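3-hexulose-6-phosphate synthase (Mycobacterium gastri, PDB 3AJX) is a synthase of the orotidine 5'-phosphate decarboxylase / HUMPS family, built as a TIM barrel whose model carries a bound magnesium ion. Local coordinates at residues L3-D8 with G187-A192; E17-V22 with K49-K54. The protein carries 1 engineered substitution. All blocks are in the same frame, centred on the assembly; numbering follows the deposited sequence.

Interaction 1: L3-D8 with G187-A192. With SO4 (sulfate ion), chain G.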
# COMPACT_ATOMS: atom_id res chain seq x y z
N LEU A 3 -0.43 22.42 9.32
CA LEU A 3 -0.28 22.29 7.88
C LEU A 3 0.69 21.16 7.58
O LEU A 3 1.79 21.11 8.14
CB LEU A 3 0.24 23.59 7.26
CG LEU A 3 0.48 23.57 5.75
CD1 LEU A 3 -0.82 23.33 5.00
CD2 LEU A 3 1.09 24.90 5.33
N GLN A 4 0.28 20.26 6.69
CA GLN A 4 1.10 19.13 6.30
C GLN A 4 1.39 19.13 4.80
O GLN A 4 0.47 19.30 3.99
CB GLN A 4 0.38 17.82 6.68
CG GLN A 4 0.94 16.55 6.04
CD GLN A 4 0.30 15.29 6.59
OE1 GLN A 4 0.33 14.23 5.96
NE2 GLN A 4 -0.27 15.39 7.79
N VAL A 5 2.65 18.96 4.42
CA VAL A 5 3.01 18.91 3.01
C VAL A 5 3.13 17.45 2.58
O VAL A 5 3.88 16.67 3.18
CB VAL A 5 4.34 19.65 2.70
CG1 VAL A 5 5.47 19.11 3.55
CG2 VAL A 5 4.67 19.51 1.22
N ALA A 6 2.38 17.07 1.56
CA ALA A 6 2.43 15.70 1.05
C ALA A 6 3.43 15.65 -0.09
O ALA A 6 3.13 16.08 -1.21
CB ALA A 6 1.05 15.27 0.57
N ILE A 7 4.62 15.13 0.20
CA ILE A 7 5.66 15.03 -0.82
C ILE A 7 5.45 13.74 -1.62
O ILE A 7 6.03 12.70 -1.32
CB ILE A 7 7.07 15.03 -0.19
CG1 ILE A 7 7.27 16.29 0.64
CG2 ILE A 7 8.13 14.97 -1.29
CD1 ILE A 7 8.64 16.43 1.27
N ASP A 8 4.59 13.83 -2.63
CA ASP A 8 4.28 12.69 -3.47
C ASP A 8 5.16 12.68 -4.71
O ASP A 8 4.67 12.62 -5.84
CB ASP A 8 2.80 12.73 -3.86
CG ASP A 8 1.89 12.43 -2.68
OD1 ASP A 8 0.74 12.93 -2.65
OD2 ASP A 8 2.31 11.66 -1.79
N GLY A 187 -0.26 18.67 -4.28
CA GLY A 187 -0.05 19.34 -5.56
C GLY A 187 0.02 20.85 -5.48
O GLY A 187 0.73 21.48 -6.27
N ALA A 188 -0.72 21.45 -4.55
CA ALA A 188 -0.71 22.89 -4.39
C ALA A 188 0.70 23.38 -4.06
O ALA A 188 1.07 24.51 -4.38
CB ALA A 188 -1.69 23.31 -3.29
N ILE A 189 1.49 22.51 -3.44
CA ILE A 189 2.85 22.87 -3.07
C ILE A 189 3.90 22.36 -4.06
O ILE A 189 4.59 23.16 -4.69
CB ILE A 189 3.20 22.37 -1.64
CG1 ILE A 189 2.32 23.10 -0.61
CG2 ILE A 189 4.68 22.62 -1.35
CD1 ILE A 189 2.56 22.66 0.82
N TYR A 190 4.01 21.04 -4.23
CA TYR A 190 5.03 20.51 -5.15
C TYR A 190 4.77 20.77 -6.63
O TYR A 190 5.68 20.68 -7.45
CB TYR A 190 5.28 19.00 -4.90
CG TYR A 190 4.13 18.06 -5.23
CD1 TYR A 190 3.38 17.47 -4.21
CD2 TYR A 190 3.83 17.72 -6.55
CE1 TYR A 190 2.36 16.56 -4.50
CE2 TYR A 190 2.81 16.82 -6.84
CZ TYR A 190 2.08 16.24 -5.82
OH TYR A 190 1.06 15.36 -6.11
N GLY A 191 3.53 21.10 -6.98
CA GLY A 191 3.20 21.37 -8.37
C GLY A 191 3.32 22.83 -8.76
O GLY A 191 3.08 23.20 -9.91
N ALA A 192 3.71 23.67 -7.80
CA ALA A 192 3.84 25.10 -8.05
C ALA A 192 5.22 25.52 -8.55
O ALA A 192 6.22 24.86 -8.26
CB ALA A 192 3.49 25.87 -6.79
S SO4 G . -3.11 16.61 -2.61
O1 SO4 G . -2.56 16.74 -3.98
O2 SO4 G . -4.35 15.81 -2.63
O3 SO4 G . -3.41 17.95 -2.08
O4 SO4 G . -2.11 15.95 -1.75
O HOH W 1 -0.43 14.66 -4.04
O HOH W 2 2.19 13.15 -7.24
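Val5 and Ile189 make the apolar half of this contact: Val5 CG2 lies 3.8 Å from Ile189 CD1 and 4.0 Å from Ile189 CG2, the two side chains crossing at about a right angle. The polar half gathers round Tyr190. Ala6 O meets the ring at its edge, near the plane, 3.3 Å from Tyr190 CD1, while Asp8 CB comes in obliquely. One ring face rests on Gly187 CA, since chi1 of 67° folds the ring back over its own helix. No direct hydrogen bond joins the segments. A water in the ring plane lies within bonding distance of Tyr190 OH, Asp8 OD1 and sulfate O1, though it has too few protons for every acceptor around it; a second donates to Asp8 O and also bonds Tyr190 OH. Gly187 N gives O1 of the sulfate, probably from the crystallisation liquor, a nearly straight bond (3.0 Å, 178°). Gly166 N, Gly186 N and Gln140 NE2 bind it too, consistent with the phosphate site common in TIM barrels, at the loop after the seventh strand and the short helix after the eighth. The contact joins the first strand, 2-7, to that helix, 187-190, with helices 12-22 and 195-204 packed against Ile189.

Interaction 2: E17-V22 with K49-K54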
# COMPACT_ATOMS: atom_id res chain seq x y z
N GLU A 17 15.03 18.43 -1.47
CA GLU A 17 15.05 19.79 -1.99
C GLU A 17 13.74 20.49 -1.67
O GLU A 17 13.74 21.65 -1.25
CB GLU A 17 15.29 19.78 -3.50
CG GLU A 17 15.18 21.16 -4.14
CD GLU A 17 15.65 21.18 -5.58
OE1 GLU A 17 15.45 22.22 -6.26
OE2 GLU A 17 16.22 20.17 -6.04
N LEU A 18 12.62 19.79 -1.85
CA LEU A 18 11.31 20.37 -1.57
C LEU A 18 11.16 20.66 -0.08
O LEU A 18 10.72 21.74 0.31
CB LEU A 18 10.19 19.44 -2.03
CG LEU A 18 8.78 19.98 -1.79
CD1 LEU A 18 8.60 21.30 -2.53
CD2 LEU A 18 7.74 18.97 -2.25
N ALA A 19 11.51 19.68 0.74
CA ALA A 19 11.40 19.84 2.19
C ALA A 19 12.21 21.04 2.66
O ALA A 19 11.80 21.76 3.57
CB ALA A 19 11.87 18.57 2.90
N GLY A 20 13.36 21.26 2.03
CA GLY A 20 14.20 22.38 2.42
C GLY A 20 13.55 23.73 2.15
O GLY A 20 13.75 24.69 2.90
N LYS A 21 12.76 23.80 1.08
CA LYS A 21 12.09 25.04 0.70
C LYS A 21 10.80 25.35 1.47
O LYS A 21 10.44 26.51 1.62
CB LYS A 21 11.75 25.02 -0.79
CG LYS A 21 12.94 24.82 -1.71
CD LYS A 21 12.49 24.83 -3.16
CE LYS A 21 13.67 24.63 -4.10
NZ LYS A 21 13.24 24.66 -5.53
N VAL A 22 10.11 24.31 1.94
CA VAL A 22 8.85 24.52 2.64
C VAL A 22 8.80 24.18 4.13
O VAL A 22 7.82 24.50 4.81
CB VAL A 22 7.70 23.74 1.94
CG1 VAL A 22 7.68 24.07 0.47
CG2 VAL A 22 7.89 22.23 2.15
N LYS A 49 16.49 13.32 9.31
CA LYS A 49 17.82 13.78 9.66
C LYS A 49 18.00 15.26 9.30
O LYS A 49 18.61 16.02 10.05
CB LYS A 49 18.89 12.95 8.95
CG LYS A 49 20.32 13.33 9.32
CD LYS A 49 21.34 12.55 8.50
CE LYS A 49 22.75 13.01 8.83
NZ LYS A 49 23.76 12.38 7.94
N ALA A 50 17.45 15.65 8.15
CA ALA A 50 17.54 17.03 7.69
C ALA A 50 16.57 17.97 8.41
O ALA A 50 16.77 19.18 8.42
CB ALA A 50 17.29 17.09 6.18
N HIS A 51 15.53 17.40 9.02
CA HIS A 51 14.53 18.17 9.74
C HIS A 51 14.12 17.41 11.00
O HIS A 51 12.95 17.03 11.17
CB HIS A 51 13.31 18.39 8.83
CG HIS A 51 13.66 19.01 7.51
ND1 HIS A 51 13.87 20.36 7.35
CD2 HIS A 51 13.90 18.45 6.30
CE1 HIS A 51 14.23 20.61 6.10
NE2 HIS A 51 14.26 19.47 5.45
N PRO A 52 15.07 17.21 11.93
CA PRO A 52 14.86 16.50 13.19
C PRO A 52 13.75 17.00 14.11
O PRO A 52 13.19 16.22 14.87
CB PRO A 52 16.24 16.55 13.84
CG PRO A 52 16.78 17.85 13.36
CD PRO A 52 16.41 17.82 11.90
N ASP A 53 13.44 18.28 14.05
CA ASP A 53 12.40 18.81 14.93
C ASP A 53 11.06 19.01 14.24
O ASP A 53 10.18 19.70 14.76
CB ASP A 53 12.88 20.11 15.58
CG ASP A 53 14.12 19.91 16.43
OD1 ASP A 53 14.16 18.90 17.17
OD2 ASP A 53 15.04 20.75 16.37
N LYS A 54 10.90 18.39 13.08
CA LYS A 54 9.65 18.45 12.34
C LYS A 54 9.01 17.07 12.47
O LYS A 54 9.71 16.08 12.63
CB LYS A 54 9.90 18.75 10.86
CG LYS A 54 10.33 20.17 10.57
CD LYS A 54 9.19 21.15 10.80
CE LYS A 54 9.65 22.58 10.58
NZ LYS A 54 8.56 23.56 10.84
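Ala19 and His51 carry this contact, a small one that buries 98 Å² in all. The methyl of Ala19 sits 3.6 Å from His51 NE2 and 4.0 Å from His51 CD2, so it meets the far end of the imidazole. The ring also reaches the helix backbone: His51 CE1 comes to 3.7 Å from Ala19 O, and His51 NE2 lies 4.0 Å from Gly20 N. The approach is oblique to the ring, and no hydrogen bond crosses between the segments; the join is van der Waals contact of an imidazole with the methyl of Ala19 and the backbone of Ala19 and Gly20.

The ring is delivered by the way helix 42-50 ends. His51 is the first residue to leave helical backbone angles, and its CA-CB bond points at helix 12-22. With CG anti to the carbonyl carbon (chi1 -54°), the imidazole extends across the gap to Ala19. Beyond it the chain reverses in a type I beta turn from His51 to Lys54, closed by Lys54 N to His51 O at 3.1 Å. Lys48 NZ bonds the carbonyls of Pro52 and Lys54, tying the turn back to the helix it follows. Lys54 NZ bonds the carbonyls of Ala23 and Val26, a second tie between this turn and the chain just after helix 12-22. The weak salt bridge of Lys21 with Glu17 lies on the side of that helix turned from His51.

His51 also touches Ala23 and Ile29, and Lys54 touches Ile29, so the side chains at both ends of the turn, which leads into strand 55-62, pack on Ile29 of strand 28-31, beside the end of helix 12-22 in the outer helical layer of the barrel.

Strand 2-7 and helix 12-22 follow each other in the chain, and their facing sides bring the two interactions together, with centres about 13 Å apart. Leu18 CD2 packs 3.6 Å from Tyr190 CB and 4.0 Å from Ile7 CG1, while Val22 CG1 lies 3.8 Å from Ile189 CG2. Helix 12-22 therefore turns Leu18 and Val22 toward interaction 1 and Ala19 toward His51 in interaction 2. Interaction 1 is the one near the metal: the side chain of Asp8 is about 5 Å from the magnesium ion held by Glu30 and Asp59. Its short helix, 187-190, meets the sulfate through Gly187 N and helix 12-22 through Ile189 and Tyr190.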